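Local atomic coordinates of uncharacterized HTH-type transcriptional regulator ygaV (Escherichia coli K12, PDB entry 3CUO), a protein that regulates large-scale gene expression in response to sulfide, acting as both repressor and activator, and may serve as a global regulator of redox homeostasis. Residues 27-30 against 31-35; 87-90 against 91-95. One frame throughout, in Å; residues are numbered along the deposited sequence.

Both contacts are turns of helix in an ArsR-type winged helix-turn-helix protein: contact 1 closes helix 24-33 in the core, and contact 2 lies midway along helix 84-97, farther from the centre of the chain. Their centres are about 11 Å apart, and Ile90 joins them. Ile90 CD1 comes within 3.4 Å of Leu30 C and 3.7 Å of Ser34 OG, packing a methyl group against the last turn of helix 24-33. Contact 1 also packs against helices 41-48 and 52-64, which lie in the predicted DNA-binding motif. Both touch the second subunit, contact 1 through Leu4, Leu7 and Ala14 there, contact 2 chiefly through its helix 84-97 and Glu3.

Contact 1 of 2, residues 27-30 against 31-35; sequences LLIL and CMLSG
Ile29 and Leu33 stand side by side, one turn apart, at the end of helix 24-33 in the winged helix-turn-helix fold. Ile29 CG2 lies 4.0 Å from Leu33 CD1, while Leu33 CG rests 3.2 Å from Ile29 O. Leu33 N donates a hydrogen bond to Ile29 O at 2.7 Å. This is the tightly packed face: Ile29 continues onto Leu59 and Met62, and Leu33 onto Leu44 and Ile68, where branched aliphatic side chains fill the space between helices and the wing. Were an alanine to replace Leu33, the loss of CG and both methyls would probably strip Ile29 CG2 of its neighbour and open a gap against Leu44 and Ile68. Around the helix, Leu28 and Met32 reach Leu4 of the second subunit, and the flexible thioether of Met32 also fits against Leu44 and Ile47. Only at Gly35, just past the helix, does the segment come to solvent; its phi of 78° favours glycine. Ser34, where helical angles end, is itself buried against Asn87 and Ile90. Serine suits the exit because its hydroxyl supplements a failing backbone bond: Ser34 N reaches Leu30 O only weakly, and Ser34 OG, lying 28° out of the plane of the Leu30 carbonyl, donates to Leu30 O at 3.0 Å.

Contact 2 of 2, residues 87-90 against 91-95; sequences NAII and ATLKN
With chi1 at -69°, Ile89 sets CG2 anti to the backbone N, on the side where Leu93 follows one turn later; Leu93, chi1 -70°, swings CG back beside its own N and over Ile89 O. The two side chains therefore run alongside each other, Ile89 CG2 lying 4.1 Å from Leu93 CD1, and Leu93 CG sits 3.3 Å from Ile89 O. Leu93 N bonds to that same Ile89 O at 2.8 Å. Apolar branches suit this buried flank of helix 84-97, because Ile89 packs on Leu17, Leu18 and Met21 of helix 11-21, Leu93 meets Leu27, and Leu93 also touches Ile89 of the second subunit.

A second pair, Ile90 and Lys94, carries the helix from core to surface. Lys94 N donates almost straight (177°) to Ile90 O, and the lysine's methylene chain crosses the isoleucine, although the modelled approach of CE to CG2 is too close to be trusted in detail. The long chain passes by Ile90, and NZ forms a salt bridge with Glu3 of the second subunit. A water close to Asn87 O (2.5 Å) gives NZ a further, weak partner.

On the subunit-facing side, small residues allow close approach: Ala88 packs on Thr92 of the second subunit, and Thr92 on Ala88 of that subunit. Thr92 OG1 lies 3.1 Å from Ala88 O and is hydrogen-bonded to OG1 of Thr92 of the second subunit. Apolar packing thus serves both the core and the subunit interface, where the paired threonine hydroxyls and the bond from Lys94 to Glu3 of the second subunit add polar links.

Contact 1 of 2, residues 27-30 against 31-35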
ATOM      1  N   LEU A  27       4.489   9.191  -2.015  1.00 38.06           N
ATOM      2  CA  LEU A  27       3.084   9.456  -2.291  1.00 38.65           C
ATOM      3  C   LEU A  27       2.852  10.833  -2.830  1.00 39.30           C
ATOM      4  O   LEU A  27       2.040  10.996  -3.729  1.00 42.80           O
ATOM      5  CB  LEU A  27       2.161   9.274  -1.040  1.00 37.73           C
ATOM      6  CG  LEU A  27       1.946   7.847  -0.591  1.00 39.37           C
ATOM      7  CD1 LEU A  27       1.054   7.894   0.662  1.00 38.21           C
ATOM      8  CD2 LEU A  27       1.348   6.870  -1.687  1.00 37.72           C
ATOM      9  N   LEU A  28       3.511  11.831  -2.276  1.00 39.50           N
ATOM     10  CA  LEU A  28       3.384  13.218  -2.821  1.00 39.65           C
ATOM     11  C   LEU A  28       3.855  13.279  -4.241  1.00 38.89           C
ATOM     12  O   LEU A  28       3.223  13.890  -5.111  1.00 41.63           O
ATOM     13  CB  LEU A  28       4.212  14.193  -1.972  1.00 41.23           C
ATOM     14  CG  LEU A  28       3.910  14.278  -0.493  1.00 43.34           C
ATOM     15  CD1 LEU A  28       4.707  15.362   0.204  1.00 45.98           C
ATOM     16  CD2 LEU A  28       2.403  14.526  -0.365  1.00 45.40           C
ATOM     17  N   ILE A  29       4.942  12.582  -4.519  1.00 38.94           N
ATOM     18  CA  ILE A  29       5.492  12.493  -5.917  1.00 38.71           C
ATOM     19  C   ILE A  29       4.460  11.931  -6.869  1.00 39.18           C
ATOM     20  O   ILE A  29       4.183  12.515  -7.972  1.00 41.07           O
ATOM     21  CB  ILE A  29       6.766  11.655  -5.972  1.00 38.36           C
ATOM     22  CG1 ILE A  29       7.977  12.395  -5.438  1.00 38.19           C
ATOM     23  CG2 ILE A  29       7.127  11.148  -7.452  1.00 35.61           C
ATOM     24  CD1 ILE A  29       9.214  11.418  -5.211  1.00 39.99           C
ATOM     25  N   LEU A  30       3.937  10.774  -6.508  1.00 40.27           N
ATOM     26  CA  LEU A  30       2.897  10.082  -7.303  1.00 41.61           C
ATOM     27  C   LEU A  30       1.641  10.910  -7.425  1.00 42.80           C
ATOM     28  O   LEU A  30       1.108  10.984  -8.504  1.00 44.72           O
ATOM     29  CB  LEU A  30       2.616   8.679  -6.772  1.00 41.64           C
ATOM     30  CG  LEU A  30       3.785   7.722  -6.717  1.00 38.53           C
ATOM     31  CD1 LEU A  30       3.407   6.455  -5.939  1.00 36.20           C
ATOM     32  CD2 LEU A  30       4.295   7.348  -8.105  1.00 38.04           C
ATOM     33  N   CYS A  31       1.240  11.639  -6.373  1.00 46.47           N
ATOM     34  CA  CYS A  31       0.125  12.596  -6.497  1.00 47.33           C
ATOM     35  C   CYS A  31       0.430  13.705  -7.481  1.00 48.77           C
ATOM     36  O   CYS A  31      -0.429  14.037  -8.317  1.00 50.34           O
ATOM     37  CB  CYS A  31      -0.207  13.290  -5.187  1.00 49.20           C
ATOM     38  SG  CYS A  31      -1.023  12.286  -3.993  1.00 54.88           S
ATOM     39  N   MET A  32       1.608  14.340  -7.341  1.00 48.38           N
ATOM     40  CA  MET A  32       2.017  15.364  -8.301  1.00 47.99           C
ATOM     41  C   MET A  32       2.068  14.833  -9.713  1.00 48.33           C
ATOM     42  O   MET A  32       1.765  15.544 -10.693  1.00 47.83           O
ATOM     43  CB  MET A  32       3.399  15.949  -7.931  1.00 48.18           C
ATOM     44  CG  MET A  32       3.753  17.295  -8.651  1.00 52.07           C
ATOM     45  SD  MET A  32       2.706  18.725  -8.104  1.00 48.44           S
ATOM     46  CE  MET A  32       2.673  18.637  -6.373  1.00 54.21           C
ATOM     47  N   LEU A  33       2.527  13.602  -9.877  1.00 47.08           N
ATOM     48  CA  LEU A  33       2.614  13.077 -11.226  1.00 48.01           C
ATOM     49  C   LEU A  33       1.259  12.732 -11.814  1.00 49.13           C
ATOM     50  O   LEU A  33       1.145  12.664 -13.019  1.00 49.71           O
ATOM     51  CB  LEU A  33       3.546  11.870 -11.286  1.00 46.88           C
ATOM     52  CG  LEU A  33       5.041  12.049 -10.979  1.00 43.85           C
ATOM     53  CD1 LEU A  33       5.697  10.647 -11.173  1.00 39.63           C
ATOM     54  CD2 LEU A  33       5.634  13.132 -11.852  1.00 42.86           C
ATOM     55  N   SER A  34       0.237  12.460 -10.995  1.00 52.12           N
ATOM     56  CA  SER A  34      -1.083  12.103 -11.550  1.00 54.21           C
ATOM     57  C   SER A  34      -1.579  13.176 -12.500  1.00 54.90           C
ATOM     58  O   SER A  34      -1.649  14.372 -12.158  1.00 55.78           O
ATOM     59  CB  SER A  34      -2.139  11.907 -10.455  1.00 54.66           C
ATOM     60  OG  SER A  34      -1.753  10.925  -9.501  1.00 59.72           O
ATOM     61  N   GLY A  35      -1.915  12.756 -13.704  1.00 56.49           N
ATOM     62  CA  GLY A  35      -2.421  13.663 -14.717  1.00 57.52           C
ATOM     63  C   GLY A  35      -1.365  14.492 -15.401  1.00 59.26           C
ATOM     64  O   GLY A  35      -1.646  15.145 -16.437  1.00 60.58           O
TER

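Contact 2 of 2, residues 87-90 against 91-95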
ATOM      1  N   ASN A  87      -2.514   4.854  -9.885  1.00 40.31           N
ATOM      2  CA  ASN A  87      -3.630   5.778  -9.932  1.00 40.38           C
ATOM      3  C   ASN A  87      -4.826   5.233  -9.133  1.00 39.17           C
ATOM      4  O   ASN A  87      -5.510   6.005  -8.448  1.00 38.55           O
ATOM      5  CB  ASN A  87      -4.017   6.002 -11.366  1.00 42.02           C
ATOM      6  CG  ASN A  87      -2.980   6.878 -12.118  1.00 44.43           C
ATOM      7  OD1 ASN A  87      -2.628   6.604 -13.265  1.00 54.51           O
ATOM      8  ND2 ASN A  87      -2.495   7.880 -11.460  1.00 47.95           N
ATOM      9  N   ALA A  88      -5.038   3.923  -9.223  1.00 38.13           N
ATOM     10  CA  ALA A  88      -6.111   3.245  -8.430  1.00 38.19           C
ATOM     11  C   ALA A  88      -5.911   3.380  -6.945  1.00 37.31           C
ATOM     12  O   ALA A  88      -6.858   3.620  -6.190  1.00 36.50           O
ATOM     13  CB  ALA A  88      -6.187   1.773  -8.804  1.00 36.62           C
ATOM     14  N   ILE A  89      -4.669   3.177  -6.486  1.00 37.79           N
ATOM     15  CA  ILE A  89      -4.392   3.235  -5.059  1.00 37.83           C
ATOM     16  C   ILE A  89      -4.472   4.661  -4.574  1.00 39.80           C
ATOM     17  O   ILE A  89      -5.066   4.951  -3.523  1.00 41.59           O
ATOM     18  CB  ILE A  89      -3.057   2.580  -4.766  1.00 37.66           C
ATOM     19  CG1 ILE A  89      -3.226   1.096  -5.023  1.00 39.41           C
ATOM     20  CG2 ILE A  89      -2.535   2.928  -3.303  1.00 37.92           C
ATOM     21  CD1 ILE A  89      -1.999   0.379  -5.292  1.00 44.01           C
ATOM     22  N   ILE A  90      -3.852   5.583  -5.309  1.00 40.93           N
ATOM     23  CA  ILE A  90      -4.006   6.995  -5.018  1.00 41.11           C
ATOM     24  C   ILE A  90      -5.454   7.457  -4.860  1.00 40.40           C
ATOM     25  O   ILE A  90      -5.798   8.151  -3.916  1.00 40.26           O
ATOM     26  CB  ILE A  90      -3.228   7.887  -6.096  1.00 41.97           C
ATOM     27  CG1 ILE A  90      -1.734   7.765  -5.829  1.00 44.68           C
ATOM     28  CG2 ILE A  90      -3.683   9.297  -5.999  1.00 42.20           C
ATOM     29  CD1 ILE A  90      -0.881   8.866  -6.584  1.00 45.87           C
ATOM     30  N   ALA A  91      -6.298   7.059  -5.785  1.00 40.61           N
ATOM     31  CA  ALA A  91      -7.703   7.430  -5.764  1.00 40.29           C
ATOM     32  C   ALA A  91      -8.410   6.822  -4.540  1.00 40.04           C
ATOM     33  O   ALA A  91      -9.239   7.503  -3.884  1.00 40.72           O
ATOM     34  CB  ALA A  91      -8.359   6.948  -7.065  1.00 38.52           C
ATOM     35  N   THR A  92      -8.076   5.578  -4.176  1.00 39.81           N
ATOM     36  CA  THR A  92      -8.639   5.014  -2.924  1.00 39.86           C
ATOM     37  C   THR A  92      -8.116   5.765  -1.696  1.00 40.39           C
ATOM     38  O   THR A  92      -8.874   6.018  -0.749  1.00 38.81           O
ATOM     39  CB  THR A  92      -8.318   3.518  -2.844  1.00 41.56           C
ATOM     40  OG1 THR A  92      -8.936   2.872  -3.961  1.00 39.73           O
ATOM     41  CG2 THR A  92      -8.811   2.876  -1.566  1.00 38.94           C
ATOM     42  N   LEU A  93      -6.823   6.119  -1.683  1.00 40.72           N
ATOM     43  CA  LEU A  93      -6.289   6.831  -0.534  1.00 43.31           C
ATOM     44  C   LEU A  93      -7.007   8.180  -0.371  1.00 43.98           C
ATOM     45  O   LEU A  93      -7.365   8.595   0.725  1.00 43.89           O
ATOM     46  CB  LEU A  93      -4.788   7.011  -0.653  1.00 43.02           C
ATOM     47  CG  LEU A  93      -3.914   5.767  -0.513  1.00 43.13           C
ATOM     48  CD1 LEU A  93      -2.511   6.165  -0.792  1.00 41.55           C
ATOM     49  CD2 LEU A  93      -3.979   5.166   0.830  1.00 37.38           C
ATOM     50  N   LYS A  94      -7.190   8.884  -1.476  1.00 46.88           N
ATOM     51  CA  LYS A  94      -8.060  10.068  -1.495  1.00 48.86           C
ATOM     52  C   LYS A  94      -9.417   9.846  -0.846  1.00 48.57           C
ATOM     53  O   LYS A  94      -9.772  10.593   0.058  1.00 49.49           O
ATOM     54  CB  LYS A  94      -8.204  10.686  -2.910  1.00 48.73           C
ATOM     55  CG  LYS A  94      -6.905  11.302  -3.424  1.00 54.45           C
ATOM     56  CD  LYS A  94      -7.008  11.890  -4.922  1.00 53.68           C
ATOM     57  CE  LYS A  94      -6.218  11.090  -5.982  1.00 58.77           C
ATOM     58  NZ  LYS A  94      -6.546  11.333  -7.491  1.00 58.27           N
ATOM     59  N   ASN A  95     -10.171   8.843  -1.289  1.00 50.08           N
ATOM     60  CA  ASN A  95     -11.482   8.517  -0.717  1.00 50.24           C
ATOM     61  C   ASN A  95     -11.415   8.212   0.756  1.00 49.84           C
ATOM     62  O   ASN A  95     -12.309   8.603   1.507  1.00 50.56           O
ATOM     63  CB  ASN A  95     -12.130   7.323  -1.444  1.00 51.92           C
ATOM     64  CG  ASN A  95     -12.699   7.697  -2.780  1.00 54.85           C
ATOM     65  OD1 ASN A  95     -13.167   8.813  -2.963  1.00 61.94           O
ATOM     66  ND2 ASN A  95     -12.668   6.759  -3.737  1.00 59.68           N
TER
HETATM   67  O   HOH W   1      -5.686   8.422  -9.082  1.00 45.58           O